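Local coordinates for neutral ceramidase (Pseudomonas aeruginosa, PDB 2ZWS), which hydrolyses the N-acyl linkage of ceramides to sphingosine and free fatty acid with the help of a bound zinc ion, and also runs the reverse synthesis, at residues G10-T15 / I134-A139; A42-I47 / V57-D62; K167-A172 / G417-R422; A410-M415 / S447-R452. All blocks are in the same frame, centred on the assembly; numbering follows the deposited sequence. Where two conformers were deposited one is given.

Contact 1: G10-T15 / I134-A139; sequences GKADIT and IERAQA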
loop_
_atom_site.group_PDB
_atom_site.type_symbol
_atom_site.label_atom_id
_atom_site.label_comp_id
_atom_site.label_asym_id
_atom_site.label_seq_id
_atom_site.Cartn_x
_atom_site.Cartn_y
_atom_site.Cartn_z
ATOM N N GLY A 10 0.420 -15.698 -4.379
ATOM C CA GLY A 10 1.750 -15.299 -4.856
ATOM C C GLY A 10 2.205 -14.005 -4.198
ATOM O O GLY A 10 1.382 -13.188 -3.770
ATOM N N LYS A 11 3.513 -13.815 -4.067
ATOM C CA LYS A 11 4.024 -12.592 -3.466
ATOM C C LYS A 11 5.275 -12.189 -4.234
ATOM O O LYS A 11 6.093 -13.044 -4.612
ATOM C CB LYS A 11 4.324 -12.826 -1.977
ATOM C CG LYS A 11 4.869 -11.678 -1.209
ATOM C CD LYS A 11 4.988 -12.074 0.252
ATOM C CE LYS A 11 6.224 -11.498 0.845
ATOM N NZ LYS A 11 6.479 -11.970 2.209
ATOM N N ALA A 12 5.422 -10.894 -4.500
ATOM C CA ALA A 12 6.620 -10.413 -5.208
ATOM C C ALA A 12 7.022 -9.023 -4.764
ATOM O O ALA A 12 6.211 -8.242 -4.326
ATOM C CB ALA A 12 6.420 -10.428 -6.707
ATOM N N ASP A 13 8.311 -8.770 -4.868
ATOM C CA ASP A 13 8.969 -7.573 -4.352
ATOM C C ASP A 13 8.657 -6.363 -5.251
ATOM O O ASP A 13 8.850 -6.444 -6.483
ATOM C CB ASP A 13 10.460 -7.901 -4.378
ATOM C CG ASP A 13 11.349 -6.826 -3.751
ATOM O OD1 ASP A 13 10.875 -5.728 -3.371
ATOM O OD2 ASP A 13 12.576 -7.103 -3.628
ATOM N N ILE A 14 8.127 -5.276 -4.660
ATOM C CA ILE A 14 7.835 -4.048 -5.392
ATOM C C ILE A 14 8.605 -2.868 -4.762
ATOM O O ILE A 14 8.231 -1.689 -4.942
ATOM C CB ILE A 14 6.329 -3.717 -5.417
ATOM C CG1 ILE A 14 5.721 -3.751 -3.996
ATOM C CG2 ILE A 14 5.571 -4.653 -6.315
ATOM C CD1 ILE A 14 4.233 -3.239 -3.929
ATOM N N THR A 15 9.685 -3.175 -4.034
ATOM C CA THR A 15 10.453 -2.119 -3.337
ATOM C C THR A 15 11.151 -1.225 -4.365
ATOM O O THR A 15 11.825 -1.716 -5.278
ATOM C CB THR A 15 11.529 -2.730 -2.428
ATOM O OG1 THR A 15 10.937 -3.727 -1.574
ATOM C CG2 THR A 15 12.175 -1.644 -1.548
ATOM N N ILE A 134 1.239 -11.885 -9.663
ATOM C CA ILE A 134 0.126 -12.572 -10.320
ATOM C C ILE A 134 0.628 -13.802 -11.035
ATOM O O ILE A 134 0.007 -14.858 -10.948
ATOM C CB ILE A 134 -0.615 -11.610 -11.279
ATOM C CG1 ILE A 134 -1.299 -10.460 -10.503
ATOM C CG2 ILE A 134 -1.717 -12.322 -12.105
ATOM C CD1 ILE A 134 -1.771 -9.248 -11.396
ATOM N N GLU A 135 1.773 -13.680 -11.695
ATOM C CA GLU A 135 2.407 -14.823 -12.356
ATOM C C GLU A 135 2.698 -15.936 -11.358
ATOM O O GLU A 135 2.468 -17.133 -11.643
ATOM C CB GLU A 135 3.690 -14.359 -13.021
ATOM C CG GLU A 135 3.418 -13.482 -14.201
ATOM C CD GLU A 135 4.702 -13.020 -14.877
ATOM O OE1 GLU A 135 5.739 -12.874 -14.192
ATOM O OE2 GLU A 135 4.660 -12.789 -16.094
ATOM N N ARG A 136 3.210 -15.555 -10.185
ATOM C CA ARG A 136 3.504 -16.532 -9.154
ATOM C C ARG A 136 2.235 -17.171 -8.618
ATOM O O ARG A 136 2.186 -18.382 -8.434
ATOM C CB ARG A 136 4.332 -15.938 -8.018
ATOM C CG ARG A 136 5.703 -15.548 -8.498
ATOM C CD ARG A 136 6.492 -14.778 -7.458
ATOM N NE ARG A 136 7.912 -14.745 -7.827
ATOM C CZ ARG A 136 8.859 -14.137 -7.112
ATOM N NH1 ARG A 136 8.546 -13.477 -6.002
ATOM N NH2 ARG A 136 10.129 -14.174 -7.520
ATOM N N ALA A 137 1.213 -16.359 -8.374
ATOM C CA ALA A 137 -0.054 -16.865 -7.892
ATOM C C ALA A 137 -0.702 -17.839 -8.864
ATOM O O ALA A 137 -1.141 -18.908 -8.455
ATOM C CB ALA A 137 -1.006 -15.725 -7.537
ATOM N N GLN A 138 -0.769 -17.475 -10.140
ATOM C CA GLN A 138 -1.425 -18.344 -11.102
ATOM C C GLN A 138 -0.662 -19.646 -11.349
ATOM O O GLN A 138 -1.280 -20.629 -11.761
ATOM C CB GLN A 138 -1.685 -17.611 -12.401
ATOM C CG GLN A 138 -0.425 -17.347 -13.200
ATOM C CD GLN A 138 -0.663 -16.494 -14.423
ATOM O OE1 GLN A 138 0.221 -16.359 -15.276
ATOM N NE2 GLN A 138 -1.854 -15.917 -14.524
ATOM N N ALA A 139 0.642 -19.672 -11.068
ATOM C CA ALA A 139 1.446 -20.910 -11.219
ATOM C C ALA A 139 1.285 -21.835 -10.006
ATOM O O ALA A 139 1.804 -22.973 -10.000
ATOM C CB ALA A 139 2.915 -20.551 -11.414
#

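Contact 2: A42-I47 / V57-D62; sequences ARAFVI and VYVNTD. With FMT (formic acid), chain E.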
loop_
_atom_site.group_PDB
_atom_site.type_symbol
_atom_site.label_atom_id
_atom_site.label_comp_id
_atom_site.label_asym_id
_atom_site.label_seq_id
_atom_site.Cartn_x
_atom_site.Cartn_y
_atom_site.Cartn_z
ATOM N N ALA A 42 3.859 -7.034 -3.286
ATOM C CA ALA A 42 2.539 -7.259 -3.850
ATOM C C ALA A 42 2.144 -8.693 -3.497
ATOM O O ALA A 42 2.921 -9.627 -3.706
ATOM C CB ALA A 42 2.569 -7.109 -5.361
ATOM N N ARG A 43 0.943 -8.845 -2.968
ATOM C CA ARG A 43 0.424 -10.166 -2.559
ATOM C C ARG A 43 -0.823 -10.406 -3.388
ATOM O O ARG A 43 -1.804 -9.651 -3.283
ATOM C CB ARG A 43 0.087 -10.136 -1.057
ATOM C CG ARG A 43 1.328 -10.170 -0.156
ATOM C CD ARG A 43 0.985 -10.002 1.333
ATOM N NE ARG A 43 2.159 -10.160 2.195
ATOM C CZ ARG A 43 2.972 -9.160 2.540
ATOM N NH1 ARG A 43 2.717 -7.932 2.102
ATOM N NH2 ARG A 43 4.037 -9.376 3.327
ATOM N N ALA A 44 -0.775 -11.423 -4.234
ATOM C CA ALA A 44 -1.830 -11.699 -5.216
ATOM C C ALA A 44 -2.613 -12.930 -4.849
ATOM O O ALA A 44 -2.022 -13.961 -4.439
ATOM C CB ALA A 44 -1.228 -11.893 -6.604
ATOM N N PHE A 45 -3.928 -12.843 -5.061
ATOM C CA PHE A 45 -4.845 -13.934 -4.704
ATOM C C PHE A 45 -5.688 -14.175 -5.933
ATOM O O PHE A 45 -6.552 -13.366 -6.276
ATOM C CB PHE A 45 -5.746 -13.525 -3.532
ATOM C CG PHE A 45 -4.981 -13.206 -2.283
ATOM C CD1 PHE A 45 -4.291 -11.990 -2.161
ATOM C CD2 PHE A 45 -4.896 -14.141 -1.243
ATOM C CE1 PHE A 45 -3.571 -11.695 -1.003
ATOM C CE2 PHE A 45 -4.168 -13.845 -0.070
ATOM C CZ PHE A 45 -3.519 -12.626 0.045
ATOM N N VAL A 46 -5.390 -15.274 -6.611
ATOM C CA VAL A 46 -6.174 -15.675 -7.778
ATOM C C VAL A 46 -7.242 -16.633 -7.305
ATOM O O VAL A 46 -6.914 -17.577 -6.575
ATOM C CB VAL A 46 -5.267 -16.413 -8.834
ATOM C CG1 VAL A 46 -6.109 -16.904 -9.982
ATOM C CG2 VAL A 46 -4.212 -15.465 -9.357
ATOM N N ILE A 47 -8.494 -16.404 -7.706
ATOM C CA ILE A 47 -9.584 -17.302 -7.324
ATOM C C ILE A 47 -10.313 -17.748 -8.568
ATOM O O ILE A 47 -10.636 -16.935 -9.423
ATOM C CB ILE A 47 -10.603 -16.598 -6.387
ATOM C CG1 ILE A 47 -9.890 -15.976 -5.181
ATOM C CG2 ILE A 47 -11.703 -17.583 -5.936
ATOM C CD1 ILE A 47 -10.789 -15.031 -4.397
ATOM N N VAL A 57 -8.621 -11.954 -9.890
ATOM C CA VAL A 57 -7.396 -11.771 -9.109
ATOM C C VAL A 57 -7.466 -10.450 -8.325
ATOM O O VAL A 57 -7.824 -9.384 -8.861
ATOM C CB VAL A 57 -6.097 -11.928 -9.974
ATOM C CG1 VAL A 57 -6.035 -10.907 -11.104
ATOM C CG2 VAL A 57 -4.849 -11.872 -9.090
ATOM N N TYR A 58 -7.136 -10.562 -7.040
ATOM C CA TYR A 58 -7.039 -9.430 -6.133
ATOM C C TYR A 58 -5.585 -9.314 -5.669
ATOM O O TYR A 58 -4.971 -10.318 -5.295
ATOM C CB TYR A 58 -7.961 -9.664 -4.915
ATOM C CG TYR A 58 -7.759 -8.684 -3.805
ATOM C CD1 TYR A 58 -6.867 -8.947 -2.757
ATOM C CD2 TYR A 58 -8.449 -7.482 -3.813
ATOM C CE1 TYR A 58 -6.656 -8.032 -1.735
ATOM C CE2 TYR A 58 -8.274 -6.545 -2.779
ATOM C CZ TYR A 58 -7.369 -6.828 -1.756
ATOM O OH TYR A 58 -7.191 -5.904 -0.750
ATOM N N VAL A 59 -5.012 -8.116 -5.814
ATOM C CA VAL A 59 -3.636 -7.885 -5.378
ATOM C C VAL A 59 -3.608 -6.763 -4.357
ATOM O O VAL A 59 -4.133 -5.669 -4.623
ATOM C CB VAL A 59 -2.667 -7.537 -6.585
ATOM C CG1 VAL A 59 -1.241 -7.432 -6.104
ATOM C CG2 VAL A 59 -2.772 -8.575 -7.735
ATOM N N ASN A 60 -3.056 -7.032 -3.172
ATOM C CA ASN A 60 -2.858 -5.951 -2.212
ATOM C C ASN A 60 -1.363 -5.604 -2.147
ATOM O O ASN A 60 -0.513 -6.498 -2.153
ATOM C CB ASN A 60 -3.382 -6.318 -0.804
ATOM C CG ASN A 60 -3.571 -5.104 0.090
ATOM O OD1 ASN A 60 -4.186 -4.101 -0.294
ATOM N ND2 ASN A 60 -3.092 -5.224 1.301
ATOM N N THR A 61 -1.051 -4.308 -2.171
ATOM C CA THR A 61 0.320 -3.842 -2.300
ATOM C C THR A 61 0.757 -2.986 -1.100
ATOM O O THR A 61 -0.025 -2.160 -0.563
ATOM C CB THR A 61 0.491 -2.994 -3.602
ATOM O OG1 THR A 61 -0.340 -1.812 -3.532
ATOM C CG2 THR A 61 0.161 -3.850 -4.874
ATOM N N ASP A 62 2.018 -3.168 -0.702
ATOM C CA ASP A 62 2.618 -2.364 0.359
ATOM C C ASP A 62 3.046 -0.961 -0.166
ATOM O O ASP A 62 4.241 -0.634 -0.187
ATOM C CB ASP A 62 3.834 -3.090 0.963
ATOM C CG ASP A 62 3.480 -4.343 1.761
ATOM O OD1 ASP A 62 2.514 -4.326 2.553
ATOM O OD2 ASP A 62 4.236 -5.337 1.659
HETATM C C FMT E . -0.503 -6.377 3.693
HETATM O O1 FMT E . 0.607 -5.885 4.083
HETATM O O2 FMT E . -0.953 -6.616 2.528
HETATM O O HOH W 1 0.988 -6.685 0.269
#

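Contact 3: K167-A172 / G417-R422; sequences KNPDIA and GVRIRR. Unlike the reference sequence in segment 167-172: Ala172 (reference Val).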
loop_
_atom_site.group_PDB
_atom_site.type_symbol
_atom_site.label_atom_id
_atom_site.label_comp_id
_atom_site.label_asym_id
_atom_site.label_seq_id
_atom_site.Cartn_x
_atom_site.Cartn_y
_atom_site.Cartn_z
ATOM N N LYS A 167 -20.988 15.238 12.848
ATOM C CA LYS A 167 -21.989 16.006 12.104
ATOM C C LYS A 167 -22.952 15.098 11.342
ATOM O O LYS A 167 -23.972 15.564 10.840
ATOM C CB LYS A 167 -21.352 17.003 11.130
ATOM C CG LYS A 167 -20.402 18.048 11.731
ATOM C CD LYS A 167 -21.091 18.952 12.737
ATOM C CE LYS A 167 -20.248 20.193 12.997
ATOM N NZ LYS A 167 -20.640 20.878 14.262
ATOM N N ASN A 168 -22.626 13.805 11.211
ATOM C CA ASN A 168 -23.522 12.862 10.539
ATOM C C ASN A 168 -24.706 12.509 11.433
ATOM O O ASN A 168 -24.523 12.271 12.622
ATOM C CB ASN A 168 -22.777 11.584 10.161
ATOM C CG ASN A 168 -21.671 11.835 9.141
ATOM O OD1 ASN A 168 -21.927 12.265 8.014
ATOM N ND2 ASN A 168 -20.433 11.585 9.553
ATOM N N PRO A 169 -25.924 12.474 10.860
ATOM C CA PRO A 169 -27.113 12.140 11.661
ATOM C C PRO A 169 -27.294 10.642 11.899
ATOM O O PRO A 169 -28.189 10.240 12.645
ATOM C CB PRO A 169 -28.264 12.646 10.789
ATOM C CG PRO A 169 -27.763 12.534 9.406
ATOM C CD PRO A 169 -26.267 12.780 9.461
ATOM N N ASP A 170 -26.452 9.826 11.269
ATOM C CA ASP A 170 -26.668 8.386 11.184
ATOM C C ASP A 170 -25.489 7.547 11.704
ATOM O O ASP A 170 -25.047 6.613 11.028
ATOM C CB ASP A 170 -26.976 8.009 9.720
ATOM C CG ASP A 170 -25.781 8.277 8.758
ATOM O OD1 ASP A 170 -24.993 9.226 8.980
ATOM O OD2 ASP A 170 -25.654 7.537 7.757
ATOM N N ILE A 171 -25.007 7.835 12.910
ATOM C CA ILE A 171 -23.784 7.177 13.393
ATOM C C ILE A 171 -23.961 6.095 14.459
ATOM O O ILE A 171 -23.017 5.794 15.184
ATOM C CB ILE A 171 -22.698 8.190 13.841
ATOM C CG1 ILE A 171 -23.126 8.973 15.097
ATOM C CG2 ILE A 171 -22.356 9.127 12.712
ATOM C CD1 ILE A 171 -21.991 9.732 15.772
ATOM N N ALA A 172 -25.158 5.521 14.572
ATOM C CA ALA A 172 -25.343 4.394 15.496
ATOM C C ALA A 172 -24.406 3.248 15.129
ATOM O O ALA A 172 -24.318 2.866 13.967
ATOM C CB ALA A 172 -26.785 3.912 15.489
ATOM N N GLY A 417 -17.904 5.441 3.597
ATOM C CA GLY A 417 -17.832 4.034 3.192
ATOM C C GLY A 417 -19.018 3.225 3.684
ATOM O O GLY A 417 -19.614 2.423 2.933
ATOM N N VAL A 418 -19.378 3.436 4.953
ATOM C CA VAL A 418 -20.522 2.723 5.534
ATOM C C VAL A 418 -21.820 2.991 4.757
ATOM O O VAL A 418 -22.591 2.076 4.505
ATOM C CB VAL A 418 -20.708 3.025 7.049
ATOM C CG1 VAL A 418 -22.034 2.444 7.553
ATOM C CG2 VAL A 418 -19.547 2.440 7.829
ATOM N N ARG A 419 -22.063 4.242 4.384
ATOM C CA ARG A 419 -23.285 4.548 3.617
ATOM C C ARG A 419 -23.322 3.785 2.274
ATOM O O ARG A 419 -24.376 3.294 1.839
ATOM C CB ARG A 419 -23.419 6.047 3.380
ATOM C CG ARG A 419 -23.975 6.781 4.603
ATOM C CD ARG A 419 -24.162 8.226 4.242
ATOM N NE ARG A 419 -24.269 9.065 5.426
ATOM C CZ ARG A 419 -24.301 10.389 5.366
ATOM N NH1 ARG A 419 -24.393 11.108 6.490
ATOM N NH2 ARG A 419 -24.250 10.987 4.180
ATOM N N ILE A 420 -22.166 3.674 1.631
ATOM C CA ILE A 420 -22.100 2.962 0.352
ATOM C C ILE A 420 -22.311 1.464 0.570
ATOM O O ILE A 420 -23.090 0.838 -0.131
ATOM C CB ILE A 420 -20.790 3.248 -0.385
ATOM C CG1 ILE A 420 -20.734 4.742 -0.746
ATOM C CG2 ILE A 420 -20.701 2.389 -1.644
ATOM C CD1 ILE A 420 -19.418 5.208 -1.357
ATOM N N ARG A 421 -21.660 0.915 1.590
ATOM C CA ARG A 421 -21.837 -0.478 1.960
ATOM C C ARG A 421 -23.314 -0.817 2.182
ATOM O O ARG A 421 -23.819 -1.804 1.641
ATOM C CB ARG A 421 -21.055 -0.746 3.233
ATOM C CG ARG A 421 -20.279 -2.029 3.216
ATOM C CD ARG A 421 -19.815 -2.315 4.620
ATOM N NE ARG A 421 -18.934 -1.276 5.135
ATOM C CZ ARG A 421 -18.580 -1.149 6.420
ATOM N NH1 ARG A 421 -19.056 -1.973 7.359
ATOM N NH2 ARG A 421 -17.730 -0.186 6.767
ATOM N N ARG A 422 -23.998 0.008 2.973
ATOM C CA ARG A 422 -25.431 -0.169 3.271
ATOM C C ARG A 422 -26.267 -0.155 2.002
ATOM O O ARG A 422 -27.181 -0.964 1.831
ATOM C CB ARG A 422 -25.936 0.942 4.188
ATOM C CG ARG A 422 -25.496 0.818 5.626
ATOM C CD ARG A 422 -25.866 2.056 6.423
ATOM N NE ARG A 422 -25.462 1.868 7.806
ATOM C CZ ARG A 422 -25.337 2.833 8.706
ATOM N NH1 ARG A 422 -25.568 4.101 8.382
ATOM N NH2 ARG A 422 -24.958 2.514 9.934
#

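Contact 4: A410-M415 / S447-R452; sequences AEFTVM and SYVTTR. With ZN (zinc ion), chain B.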
loop_
_atom_site.group_PDB
_atom_site.type_symbol
_atom_site.label_atom_id
_atom_site.label_comp_id
_atom_site.label_asym_id
_atom_site.label_seq_id
_atom_site.Cartn_x
_atom_site.Cartn_y
_atom_site.Cartn_z
ATOM N N ALA A 410 -10.176 5.902 -3.697
ATOM C CA ALA A 410 -9.938 7.056 -2.827
ATOM C C ALA A 410 -9.905 6.633 -1.348
ATOM O O ALA A 410 -10.052 5.448 -1.024
ATOM C CB ALA A 410 -11.034 8.134 -3.043
ATOM N N GLU A 411 -9.697 7.614 -0.461
ATOM C CA GLU A 411 -9.766 7.406 0.994
ATOM C C GLU A 411 -11.142 7.815 1.476
ATOM O O GLU A 411 -11.437 8.999 1.503
ATOM C CB GLU A 411 -8.728 8.271 1.729
ATOM C CG GLU A 411 -7.371 8.353 1.072
ATOM C CD GLU A 411 -6.264 8.667 2.058
ATOM O OE1 GLU A 411 -6.355 8.341 3.293
ATOM O OE2 GLU A 411 -5.261 9.230 1.598
ATOM N N PHE A 412 -11.964 6.852 1.870
ATOM C CA PHE A 412 -13.311 7.173 2.326
ATOM C C PHE A 412 -13.346 7.245 3.839
ATOM O O PHE A 412 -12.813 6.393 4.517
ATOM C CB PHE A 412 -14.283 6.109 1.829
ATOM C CG PHE A 412 -14.544 6.186 0.351
ATOM C CD1 PHE A 412 -13.530 5.862 -0.578
ATOM C CD2 PHE A 412 -15.790 6.552 -0.125
ATOM C CE1 PHE A 412 -13.768 5.967 -1.945
ATOM C CE2 PHE A 412 -16.032 6.617 -1.490
ATOM C CZ PHE A 412 -15.009 6.324 -2.411
ATOM N N THR A 413 -14.019 8.247 4.381
ATOM C CA THR A 413 -14.199 8.277 5.823
ATOM C C THR A 413 -15.134 7.156 6.227
ATOM O O THR A 413 -15.800 6.558 5.384
ATOM C CB THR A 413 -14.872 9.555 6.267
ATOM O OG1 THR A 413 -16.138 9.670 5.594
ATOM C CG2 THR A 413 -13.986 10.757 5.972
ATOM N N VAL A 414 -15.183 6.876 7.529
ATOM C CA VAL A 414 -16.023 5.775 8.038
ATOM C C VAL A 414 -17.449 5.868 7.454
ATOM O O VAL A 414 -17.928 4.923 6.833
ATOM C CB VAL A 414 -16.059 5.754 9.594
ATOM C CG1 VAL A 414 -17.129 4.758 10.131
ATOM C CG2 VAL A 414 -14.666 5.425 10.157
ATOM N N MET A 415 -18.130 7.005 7.646
ATOM C CA MET A 415 -19.527 7.083 7.221
ATOM C C MET A 415 -19.660 7.151 5.705
ATOM O O MET A 415 -20.676 6.692 5.140
ATOM C CB MET A 415 -20.262 8.262 7.883
ATOM C CG MET A 415 -20.471 8.124 9.395
ATOM S SD MET A 415 -20.918 6.440 9.948
ATOM C CE MET A 415 -22.452 6.073 9.055
ATOM N N SER A 447 -7.602 11.174 -3.774
ATOM C CA SER A 447 -7.667 11.866 -2.491
ATOM C C SER A 447 -8.796 11.368 -1.583
ATOM O O SER A 447 -8.988 10.196 -1.463
ATOM C CB SER A 447 -7.665 13.391 -2.731
ATOM O OG SER A 447 -6.428 13.763 -3.327
ATOM N N TYR A 448 -9.562 12.263 -0.957
ATOM C CA TYR A 448 -10.469 11.872 0.138
ATOM C C TYR A 448 -11.950 11.940 -0.226
ATOM O O TYR A 448 -12.346 12.684 -1.130
ATOM C CB TYR A 448 -10.174 12.685 1.422
ATOM C CG TYR A 448 -8.877 12.285 2.104
ATOM C CD1 TYR A 448 -7.639 12.725 1.638
ATOM C CD2 TYR A 448 -8.892 11.474 3.232
ATOM C CE1 TYR A 448 -6.420 12.317 2.266
ATOM C CE2 TYR A 448 -7.728 11.096 3.888
ATOM C CZ TYR A 448 -6.472 11.496 3.407
ATOM O OH TYR A 448 -5.314 11.061 4.069
ATOM N N VAL A 449 -12.756 11.147 0.472
ATOM C CA VAL A 449 -14.206 11.229 0.328
ATOM C C VAL A 449 -14.871 11.280 1.696
ATOM O O VAL A 449 -14.765 10.386 2.515
ATOM C CB VAL A 449 -14.788 10.068 -0.496
ATOM C CG1 VAL A 449 -16.289 10.231 -0.660
ATOM C CG2 VAL A 449 -14.084 9.953 -1.871
ATOM N N THR A 450 -15.605 12.359 1.863
ATOM C CA THR A 450 -16.258 12.715 3.083
ATOM C C THR A 450 -17.780 12.773 2.764
ATOM O O THR A 450 -18.180 12.987 1.610
ATOM C CB THR A 450 -15.591 14.062 3.352
ATOM O OG1 THR A 450 -14.829 14.191 4.557
ATOM C CG2 THR A 450 -16.008 15.164 2.543
ATOM N N THR A 451 -18.636 12.540 3.753
ATOM C CA THR A 451 -20.074 12.665 3.507
ATOM C C THR A 451 -20.393 14.151 3.293
ATOM O O THR A 451 -19.590 15.009 3.629
ATOM C CB THR A 451 -20.898 12.177 4.695
ATOM O OG1 THR A 451 -20.528 12.949 5.837
ATOM C CG2 THR A 451 -20.648 10.682 4.989
ATOM N N ARG A 452 -21.594 14.444 2.799
ATOM C CA ARG A 452 -22.043 15.847 2.659
ATOM C C ARG A 452 -21.872 16.653 3.964
ATOM O O ARG A 452 -21.372 17.797 3.958
ATOM C CB ARG A 452 -23.510 15.898 2.179
ATOM C CG ARG A 452 -24.102 17.313 2.058
ATOM C CD ARG A 452 -23.446 18.075 0.937
ATOM N NE ARG A 452 -23.740 19.514 0.867
ATOM C CZ ARG A 452 -22.992 20.462 1.425
ATOM N NH1 ARG A 452 -23.318 21.738 1.268
ATOM N NH2 ARG A 452 -21.919 20.146 2.145
HETATM ZN ZN ZN B . -4.546 9.030 3.996
HETATM O O HOH W 2 -2.669 10.002 4.054
#

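Contact 1: G10-T15 / I134-A139
This is a helix-on-sheet contact in the N-terminal part of the fold, where the C-terminal turn of helix 120-138 lies against strand 5-13 of the large mixed beta sheet and Arg136 reaches across to Lys11. The short axes approach to 6.2 Å and run nearly antiparallel, at 156°. So close an approach depends on small residues: Gly10 faces the helix without a side chain, its CA 3.9 Å from the CA of Ala137, and the methyl CB of Ala137 sits 3.5 Å from Gly10 N. The same methyl packs on Val46 of the neighbouring strand. Arg136 sets CG beside its backbone N (chi1 -66°) and stays extended from CG to NE, which carries the guanidinium along the strand past Gly10 toward Ala12. There NH1 comes within 3.8 Å of Ala12 CB. This nitrogen forms a salt bridge to Glu556, whose other carboxylate oxygen accepts from the backbone N of Asp13; the acid thus ties arginine and strand together. Across the contact, Arg136 NH1 donates to Lys11 O at 2.9 Å, with an N-H...O angle of 160°, meeting a lone pair in the carbonyl plane while the oxygen lies in the guanidinium plane.

Contact 2: A42-I47 / V57-D62
Strands 42-47 and 57-61 pair antiparallel as the two arms of a beta hairpin in the large mixed sheet, their axes 4.6 Å apart and Arg43-Asn60 and Phe45-Tyr58 forming the hydrogen-bonded pairs. The shortest of the four backbone bonds joins Phe45 N to Tyr58 O at 2.7 Å. On the face turned to helix 120-138, Ala42, Ala44 and Val46 interleave with Val57 and Val59: Val59 straddles the two alanines, with CG2 3.8 Å from Ala44 CB, and Val46 CG2 meets Val57 CG2 at 3.7 Å. On the other face the rings of Phe45 and Tyr58 lie side by side and point the same way, touching through their CD1 atoms, while Tyr58 OH bonds to Asn439. Farther along this face is Asn60, inferred to bind substrate; its ND2 donates to O2 of a formic acid molecule, probably from the crystallisation liquor, at 2.8 Å. Arg43 extends to the same spot. Its NE pairs with Glu228, and a water accepts from its NH1. Asp62 OD2 accepts from Trp41 N, which helps to hold the carboxylate. Arg43 NH1 adds a salt bridge to that OD2 at 3.0 Å, on its syn side but tilted out of the carboxylate plane, guanidinium and carboxylate being 71° apart.

Contact 3: K167-A172 / G417-R422
Arg419 NE donates to Asp170 OD2 at 3.1 Å, one half of a side-on grip in which Arg419 NH1 also donates to Asp170 OD1 at 3.2 Å, with an N-H...O angle of 162°. Arg422, one turn farther along helix 414-428, adds a long salt bridge to the same OD2 in one of its two conformers, with NH1 at 3.5 Å from it. The fit of Asp170 with Arg419 is not coplanar. The two groups are turned 54° apart, so OD1 is met from above the carboxylate plane although it lies near the plane of the guanidinium. Asp170 holds CG between its backbone N and carbonyl carbon (chi1 64°), which directs the carboxylate at the helix, while Arg419 extends from CG to NE to reach it. Pro169 CD touches Arg419 NH1 at 3.9 Å. Nearby, Asn168 turns its OD1 to Thr451 and its ND2 to Glu454, and Arg419 NH1 has a second acid partner in Glu453. The network thus fastens the loop after helix 162-165 to helix 414-428 at the protein surface, where the arginines, Arg419 above all, would favour an ionised Asp170 and solvent would be expected to weaken the attraction.

Contact 4: A410-M415 / S447-R452
The zinc site of the ceramidase is half built here: Glu411 and Tyr448, paired on a short two-stranded parallel sheet, both bind the metal, and His97 and His204 complete the protein ligands. Glu411 holds zinc with both carboxylate oxygens, unevenly, OE1 at 2.1 Å and OE2 at 2.5 Å. Tyr448 OH lies 2.2 Å from the zinc, and a water is also bound; Arg160 is a further polar partner of Tyr448. Glu411 sets CG beside its backbone N (chi1 -41°) and then extends, so that the side chain runs across one face of the Tyr448 ring, with CB in CH-pi contact 3.9 Å from the centroid. Carboxylate and ring planes are 31° apart. In the second shell the hydroxyls of Tyr445, inferred to bind substrate, and Tyr441 hydrogen-bond to OE2 and OE1 of Glu411, which would help to fix the rotation of the carboxylate. Three backbone bonds hold the strands in register, among them a nearly straight one from Glu411 N to Ser447 O at 2.9 Å and one from Val449 N to Glu411 O at 2.7 Å. On the sheet face away from zinc, Val449 CB sits over the Phe412 ring, 3.9 Å from its centroid, and Val449 CG2 meets Ala410 CB. Beyond the strands the two segments lead into helices, Thr413 and Thr451 serving as N-caps of helices 414-428 and 452-457. Helix 471-488 packs against Ala410 and Val449, while Phe412 leans on Ile420 of helix 414-428.

From the N terminus, after strand 5-13 and two short strands, contact 2 closes a hairpin, a short loop nested within the much longer one that contact 1 closes when helix 120-138 returns to the sheet. The two touch: strands 5-13 and 41-49 are neighbours, joined by backbone bonds, and the helix packs on both hairpin strands. Contacts 3 and 4 come later and cross, because 410-415 and 417-422 follow 167-172, and 447-452 comes last. They share helix 414-428 and meet where Asn168 approaches Thr451 and Met415. Contact 4, about 11 Å from contact 2 at the nearest atoms, carries zinc ligands; contact 3 lies farther out, at the surface.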